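Local structure of plantazolicin methyltransferase BamL (Bacillus amyloliquefaciens subsp. plantarum, 5DLY) at residues A[14-19]-A[186-191]; A[131-136]-A[141-146]. The protein is a plantazolicin methyltransferase that probably transfers methyl groups from S-adenosylmethionine to a nitrogen of the antibiotic's desmethyl precursor. All blocks are in the same frame, centred on the assembly; numbering follows the deposited sequence.

Contact 1 (A[14-19]-A[186-191]). With 5D7 (prop-2-en-1-yl 2-[(1S)-1-amino-4-carbamimidamidobutyl]-1,3-thiazole-4-carboxylate), chain B; SAH (S-adenosyl-L-homocysteine), chain C.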
# COMPACT_ATOMS: atom_id res chain seq x y z
N ILE A 14 -5.52 -16.53 -1.63
CA ILE A 14 -6.18 -17.11 -0.46
C ILE A 14 -5.14 -17.70 0.50
O ILE A 14 -5.22 -17.48 1.71
CB ILE A 14 -7.23 -18.20 -0.82
CG1 ILE A 14 -8.28 -17.65 -1.80
CG2 ILE A 14 -7.85 -18.79 0.45
CD1 ILE A 14 -9.09 -16.47 -1.30
N GLN A 15 -4.17 -18.42 -0.05
CA GLN A 15 -3.08 -19.02 0.73
C GLN A 15 -2.21 -17.96 1.41
O GLN A 15 -1.86 -18.11 2.58
CB GLN A 15 -2.23 -19.95 -0.15
CG GLN A 15 -1.00 -20.55 0.54
CD GLN A 15 -1.35 -21.40 1.75
OE1 GLN A 15 -2.45 -21.94 1.87
NE2 GLN A 15 -0.40 -21.52 2.68
N ALA A 16 -1.88 -16.88 0.70
CA ALA A 16 -1.08 -15.79 1.27
C ALA A 16 -1.80 -15.17 2.47
O ALA A 16 -1.18 -14.82 3.48
CB ALA A 16 -0.79 -14.73 0.22
N GLN A 17 -3.12 -15.05 2.35
CA GLN A 17 -3.94 -14.44 3.39
C GLN A 17 -4.06 -15.30 4.66
O GLN A 17 -4.32 -14.76 5.74
CB GLN A 17 -5.31 -14.02 2.82
CG GLN A 17 -6.35 -13.56 3.83
CD GLN A 17 -5.95 -12.35 4.64
OE1 GLN A 17 -5.02 -11.61 4.30
NE2 GLN A 17 -6.66 -12.13 5.75
N THR A 18 -3.81 -16.61 4.56
CA THR A 18 -3.77 -17.44 5.78
C THR A 18 -2.74 -16.94 6.81
O THR A 18 -2.92 -17.14 8.01
CB THR A 18 -3.54 -18.95 5.51
OG1 THR A 18 -2.24 -19.16 4.94
CG2 THR A 18 -4.62 -19.50 4.59
N TRP A 19 -1.70 -16.26 6.34
CA TRP A 19 -0.68 -15.71 7.23
C TRP A 19 -1.14 -14.51 8.07
O TRP A 19 -0.42 -14.04 8.94
CB TRP A 19 0.60 -15.40 6.43
CG TRP A 19 1.25 -16.65 5.93
CD1 TRP A 19 1.02 -17.28 4.74
CD2 TRP A 19 2.19 -17.46 6.64
NE1 TRP A 19 1.79 -18.43 4.66
CE2 TRP A 19 2.52 -18.55 5.81
CE3 TRP A 19 2.81 -17.35 7.90
CZ2 TRP A 19 3.44 -19.54 6.20
CZ3 TRP A 19 3.72 -18.33 8.29
CH2 TRP A 19 4.03 -19.41 7.43
N TYR A 186 5.10 -14.01 -2.05
CA TYR A 186 5.55 -13.73 -3.41
C TYR A 186 4.75 -14.47 -4.48
O TYR A 186 4.47 -13.90 -5.53
CB TYR A 186 7.06 -13.96 -3.59
CG TYR A 186 7.89 -12.84 -3.00
CD1 TYR A 186 8.18 -11.69 -3.73
CD2 TYR A 186 8.38 -12.94 -1.69
CE1 TYR A 186 8.94 -10.66 -3.18
CE2 TYR A 186 9.14 -11.91 -1.13
CZ TYR A 186 9.41 -10.78 -1.88
OH TYR A 186 10.16 -9.78 -1.30
N ARG A 187 4.36 -15.71 -4.20
CA ARG A 187 3.56 -16.50 -5.15
C ARG A 187 2.20 -15.86 -5.42
O ARG A 187 1.66 -15.97 -6.53
CB ARG A 187 3.38 -17.94 -4.63
CG ARG A 187 3.04 -18.96 -5.72
CD ARG A 187 2.60 -20.31 -5.17
NE ARG A 187 3.55 -20.89 -4.22
CZ ARG A 187 3.33 -21.04 -2.91
NH1 ARG A 187 2.16 -20.67 -2.39
NH2 ARG A 187 4.26 -21.56 -2.13
N ALA A 188 1.66 -15.16 -4.42
CA ALA A 188 0.37 -14.47 -4.56
C ALA A 188 0.49 -13.13 -5.28
O ALA A 188 -0.52 -12.53 -5.64
CB ALA A 188 -0.27 -14.27 -3.19
N SER A 189 1.71 -12.66 -5.47
CA SER A 189 1.93 -11.30 -5.99
C SER A 189 1.77 -11.21 -7.50
O SER A 189 1.82 -12.22 -8.21
CB SER A 189 3.33 -10.81 -5.61
OG SER A 189 3.53 -10.95 -4.21
N LEU A 190 1.57 -9.98 -7.99
CA LEU A 190 1.56 -9.72 -9.42
C LEU A 190 2.98 -9.41 -9.88
O LEU A 190 3.85 -9.06 -9.08
CB LEU A 190 0.65 -8.54 -9.75
CG LEU A 190 -0.83 -8.70 -9.39
CD1 LEU A 190 -1.57 -7.38 -9.55
CD2 LEU A 190 -1.52 -9.81 -10.19
N THR A 191 3.20 -9.53 -11.19
CA THR A 191 4.41 -9.02 -11.81
C THR A 191 4.15 -7.58 -12.25
O THR A 191 2.99 -7.14 -12.32
CB THR A 191 4.80 -9.83 -13.06
OG1 THR A 191 3.73 -9.77 -14.01
CG2 THR A 191 5.10 -11.27 -12.71
O9 5D7 B . 7.40 -5.63 1.90
C6 5D7 B . 7.71 -6.79 2.12
O7 5D7 B . 9.06 -7.25 1.90
C8 5D7 B . 10.05 -6.42 1.29
C2 5D7 B . 6.74 -7.77 2.66
N3 5D7 B . 5.51 -7.40 3.10
C4 5D7 B . 4.74 -8.39 3.57
S5 5D7 B . 5.63 -9.88 3.46
C1 5D7 B . 7.03 -9.14 2.77
CA 5D7 B . 3.37 -8.37 4.13
N 5D7 B . 3.00 -6.98 4.33
CB 5D7 B . 2.36 -9.09 3.22
CG 5D7 B . 2.49 -8.80 1.72
CD 5D7 B . 1.12 -8.92 1.07
NE 5D7 B . 1.26 -8.78 -0.37
CZ 5D7 B . 1.52 -9.73 -1.27
NH2 5D7 B . 1.62 -9.43 -2.49
NH1 5D7 B . 1.65 -10.95 -0.92
C3 5D7 B . 11.32 -7.22 1.14
C5 5D7 B . 12.50 -6.65 1.26
N SAH C . -0.96 -1.83 5.18
CA SAH C . -0.19 -2.66 6.15
CB SAH C . -0.24 -4.13 5.74
CG SAH C . -0.43 -5.03 6.96
SD SAH C . -0.24 -6.75 6.56
C SAH C . 1.25 -2.21 6.19
O SAH C . 1.60 -1.18 5.63
OXT SAH C . 2.11 -2.87 6.77
C5' SAH C . -1.63 -7.05 5.50
C4' SAH C . -2.96 -6.64 6.11
O4' SAH C . -3.98 -6.72 5.10
C3' SAH C . -3.41 -7.57 7.23
O3' SAH C . -3.63 -6.81 8.44
C2' SAH C . -4.68 -8.23 6.71
O2' SAH C . -5.67 -8.52 7.70
C1' SAH C . -5.17 -7.17 5.73
N9 SAH C . -6.13 -7.65 4.71
C8 SAH C . -6.01 -8.74 3.93
N7 SAH C . -7.07 -8.87 3.11
C5 SAH C . -7.89 -7.84 3.36
C6 SAH C . -9.19 -7.39 2.84
N6 SAH C . -9.78 -8.10 1.86
N1 SAH C . -9.72 -6.25 3.35
C2 SAH C . -9.10 -5.56 4.33
N3 SAH C . -7.90 -5.92 4.86
C4 SAH C . -7.27 -7.04 4.42
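The methyls of A16 and A188 meet directly: each points toward the other segment, and the CB atoms of A16 and A188 lie 3.5 Å apart, tighter than usual for two carbons. No hydrogen bond crosses the contact, and only about 100 Å² is buried. Towards its outer side, CG of Q15 comes to the edge of the R187 guanidinium, near its plane, with 4.3 Å from Q15 CG to R187 NH1. Both polar ends turn to D184 instead: its OD1 forms a salt bridge with R187 NH1, while its OD2 accepts from Q15 NE2 and W19 NE1. Within segment 14-19, the hydroxyl of T18 folds back, OG1 donating to O of Q15 over 2.6 Å in the carbonyl plane at a C=O...donor angle of 150°; the same oxygen also receives T18 N, so two donors grip it.

The two segments reach different ligands. Q17 swings CG anti to its backbone N (chi1 171°) and bends at chi2, which carries OE1 to 3.1 Å from C8 of S-adenosyl-L-homocysteine. On the other segment, S189 places OG beside its backbone N (chi1 -53°). There S189 OG accepts a hydrogen bond from 5D7 NH2, in the guanidinium of the substrate analog, at 3.0 Å. The same hydroxyl is hydrogen-bonded to Q185 O, which ties its orientation to the preceding helix. Farther along the analog, Y186 OH lies 3.7 Å from allyl carbon C3. The alanine pair thus joins helix 10-21 to segment 186-191 where Q17 lines the S-adenosyl-L-homocysteine pocket and Y186 and S189 the pocket of the arginine-like substrate analog.

Contact 2 (A[131-136]-A[141-146]). With 5D7 (prop-2-en-1-yl 2-[(1S)-1-amino-4-carbamimidamidobutyl]-1,3-thiazole-4-carboxylate), chain B; SAH (S-adenosyl-L-homocysteine), chain C.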
# COMPACT_ATOMS: atom_id res chain seq x y z
N LEU A 131 1.53 -2.68 0.91
CA LEU A 131 2.00 -4.04 1.17
C LEU A 131 0.88 -5.05 1.48
O LEU A 131 1.02 -5.91 2.37
CB LEU A 131 3.14 -4.03 2.23
CG LEU A 131 4.32 -3.08 1.97
CD1 LEU A 131 5.34 -3.14 3.10
CD2 LEU A 131 4.99 -3.40 0.63
N CYS A 132 -0.23 -4.95 0.74
CA CYS A 132 -1.34 -5.90 0.97
C CYS A 132 -2.18 -6.27 -0.25
O CYS A 132 -3.06 -7.12 -0.13
CB CYS A 132 -2.26 -5.41 2.09
SG CYS A 132 -3.11 -3.85 1.79
N PHE A 133 -1.94 -5.63 -1.39
CA PHE A 133 -2.77 -5.83 -2.59
C PHE A 133 -2.92 -7.30 -2.98
O PHE A 133 -4.02 -7.77 -3.25
CB PHE A 133 -2.18 -5.02 -3.75
CG PHE A 133 -3.11 -4.83 -4.92
CD1 PHE A 133 -4.36 -4.25 -4.75
CD2 PHE A 133 -2.71 -5.20 -6.19
CE1 PHE A 133 -5.21 -4.06 -5.84
CE2 PHE A 133 -3.55 -4.99 -7.29
CZ PHE A 133 -4.79 -4.42 -7.11
N GLY A 134 -1.81 -8.04 -2.96
CA GLY A 134 -1.80 -9.47 -3.30
C GLY A 134 -2.54 -10.39 -2.34
O GLY A 134 -2.64 -11.59 -2.59
N LEU A 135 -3.06 -9.85 -1.24
CA LEU A 135 -3.85 -10.64 -0.29
C LEU A 135 -5.33 -10.67 -0.63
O LEU A 135 -6.06 -11.53 -0.14
CB LEU A 135 -3.69 -10.12 1.15
CG LEU A 135 -2.27 -10.11 1.71
CD1 LEU A 135 -2.25 -9.42 3.06
CD2 LEU A 135 -1.80 -11.55 1.84
N PHE A 136 -5.78 -9.72 -1.45
CA PHE A 136 -7.21 -9.58 -1.71
C PHE A 136 -7.72 -10.67 -2.64
O PHE A 136 -7.12 -10.93 -3.68
CB PHE A 136 -7.52 -8.21 -2.34
CG PHE A 136 -7.06 -7.03 -1.52
CD1 PHE A 136 -6.91 -7.12 -0.14
CD2 PHE A 136 -6.80 -5.82 -2.14
CE1 PHE A 136 -6.49 -6.03 0.61
CE2 PHE A 136 -6.39 -4.72 -1.40
CZ PHE A 136 -6.23 -4.82 -0.03
N ALA A 141 -12.15 -5.82 -8.31
CA ALA A 141 -13.38 -5.31 -7.70
C ALA A 141 -13.08 -4.25 -6.65
O ALA A 141 -13.74 -3.21 -6.60
CB ALA A 141 -14.19 -6.44 -7.08
N ILE A 142 -12.07 -4.49 -5.83
CA ILE A 142 -11.73 -3.53 -4.79
C ILE A 142 -11.27 -2.21 -5.40
O ILE A 142 -11.72 -1.14 -5.00
CB ILE A 142 -10.69 -4.09 -3.79
CG1 ILE A 142 -11.38 -5.10 -2.88
CG2 ILE A 142 -10.07 -2.96 -2.96
CD1 ILE A 142 -10.44 -6.02 -2.12
N VAL A 143 -10.39 -2.29 -6.39
CA VAL A 143 -9.91 -1.07 -7.05
C VAL A 143 -11.04 -0.29 -7.74
O VAL A 143 -11.09 0.93 -7.62
CB VAL A 143 -8.74 -1.34 -8.02
CG1 VAL A 143 -8.37 -0.07 -8.76
CG2 VAL A 143 -7.54 -1.87 -7.26
N ASN A 144 -11.92 -0.98 -8.47
CA ASN A 144 -13.08 -0.31 -9.10
C ASN A 144 -13.91 0.43 -8.06
O ASN A 144 -14.31 1.57 -8.25
CB ASN A 144 -13.98 -1.32 -9.83
CG ASN A 144 -13.35 -1.90 -11.10
OD1 ASN A 144 -13.70 -3.01 -11.51
ND2 ASN A 144 -12.45 -1.16 -11.72
N THR A 145 -14.16 -0.23 -6.93
CA THR A 145 -14.89 0.38 -5.83
C THR A 145 -14.17 1.61 -5.26
O THR A 145 -14.79 2.66 -5.05
CB THR A 145 -15.14 -0.66 -4.73
OG1 THR A 145 -16.05 -1.64 -5.24
CG2 THR A 145 -15.74 -0.01 -3.48
N LEU A 146 -12.86 1.49 -5.04
CA LEU A 146 -12.09 2.61 -4.51
C LEU A 146 -12.06 3.82 -5.44
O LEU A 146 -12.08 4.96 -4.98
CB LEU A 146 -10.68 2.16 -4.13
CG LEU A 146 -10.62 1.15 -2.97
CD1 LEU A 146 -9.21 0.60 -2.81
CD2 LEU A 146 -11.10 1.75 -1.65
O9 5D7 B . 7.40 -5.63 1.90
C6 5D7 B . 7.71 -6.79 2.12
O7 5D7 B . 9.06 -7.25 1.90
C8 5D7 B . 10.05 -6.42 1.29
C2 5D7 B . 6.74 -7.77 2.66
N3 5D7 B . 5.51 -7.40 3.10
C4 5D7 B . 4.74 -8.39 3.57
S5 5D7 B . 5.63 -9.88 3.46
C1 5D7 B . 7.03 -9.14 2.77
CA 5D7 B . 3.37 -8.37 4.13
N 5D7 B . 3.00 -6.98 4.33
CB 5D7 B . 2.36 -9.09 3.22
CG 5D7 B . 2.49 -8.80 1.72
CD 5D7 B . 1.12 -8.92 1.07
NE 5D7 B . 1.26 -8.78 -0.37
CZ 5D7 B . 1.52 -9.73 -1.27
NH2 5D7 B . 1.62 -9.43 -2.49
NH1 5D7 B . 1.65 -10.95 -0.92
C3 5D7 B . 11.32 -7.22 1.14
C5 5D7 B . 12.50 -6.65 1.26
N SAH C . -0.96 -1.83 5.18
CA SAH C . -0.19 -2.66 6.15
CB SAH C . -0.24 -4.13 5.74
CG SAH C . -0.43 -5.03 6.96
SD SAH C . -0.24 -6.75 6.56
C SAH C . 1.25 -2.21 6.19
O SAH C . 1.60 -1.18 5.63
OXT SAH C . 2.11 -2.87 6.77
C5' SAH C . -1.63 -7.05 5.50
C4' SAH C . -2.96 -6.64 6.11
O4' SAH C . -3.98 -6.72 5.10
C3' SAH C . -3.41 -7.57 7.23
O3' SAH C . -3.63 -6.81 8.44
C2' SAH C . -4.68 -8.23 6.71
O2' SAH C . -5.67 -8.52 7.70
C1' SAH C . -5.17 -7.17 5.73
N9 SAH C . -6.13 -7.65 4.71
C8 SAH C . -6.01 -8.74 3.93
N7 SAH C . -7.07 -8.87 3.11
C5 SAH C . -7.89 -7.84 3.36
C6 SAH C . -9.19 -7.39 2.84
N6 SAH C . -9.78 -8.10 1.86
N1 SAH C . -9.72 -6.25 3.35
C2 SAH C . -9.10 -5.56 4.33
N3 SAH C . -7.90 -5.92 4.86
C4 SAH C . -7.27 -7.04 4.42
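F136 and I142 mark the closest backbone approach, with CA atoms 8.2 Å apart, so only side chains bridge the gap. Segment 131-136 leaves strand 124-130 through L131, whose phi is positive at 53°, and tightens into a 3-10 turn at 133-135, as L135 N donating to C132 O at 2.9 Å attests; segment 141-146 is regular helix.

Two apolar pairs fill the interface, each crossing at about a right angle. CG2 of V143 comes to the edge of the F133 ring, near its plane, 3.5 Å from F133 CE1. F133 reaches that position with CG anti to its backbone N (chi1 -164°), and it also packs on L198 of helix 192-203. I142 extends CD1 obliquely to the F136 ring, 3.6 Å from F136 CG. The edge of the F136 ring meets the adenine, with F136 CE1 3.6 Å from C5 of S-adenosyl-L-homocysteine and N7 in the ring plane. L135 CD1 approaches the ribose side, 3.5 Å from C5' of that ligand.

The backbone of 131-136 serves the substrate analog: L131 O accepts its amino N at 3.0 Å, and G134 N bonds to D160 OD2, which also binds the analog. Strand 124-130, this loop and helix 139-148 lead on to parallel strand 154-160, a beta-alpha-beta crossover of the class I, Rossmann-like methyltransferase fold, whose strand-end loop borders both ligands.

Contact 2 is fully buried and apolar, aromatic rings meeting branched aliphatics inside the Rossmann-like core. Contact 1 is only partly buried: a pair of small methyls inside and a polar fringe outside, joining segment 14-19 of helix 10-21 to segment 186-191. Their centres are 13 Å apart, and along the chain contact 2 is nested within the loop that contact 1 closes. They touch directly: A188 CB packs 3.6 Å from G134 O, and L190 CD1 lies 3.8 Å from F133 CE2. Helix 10-21 is common ground, since it carries A16 of contact 1 and also touches L135 of contact 2. Both contacts meet both ligands.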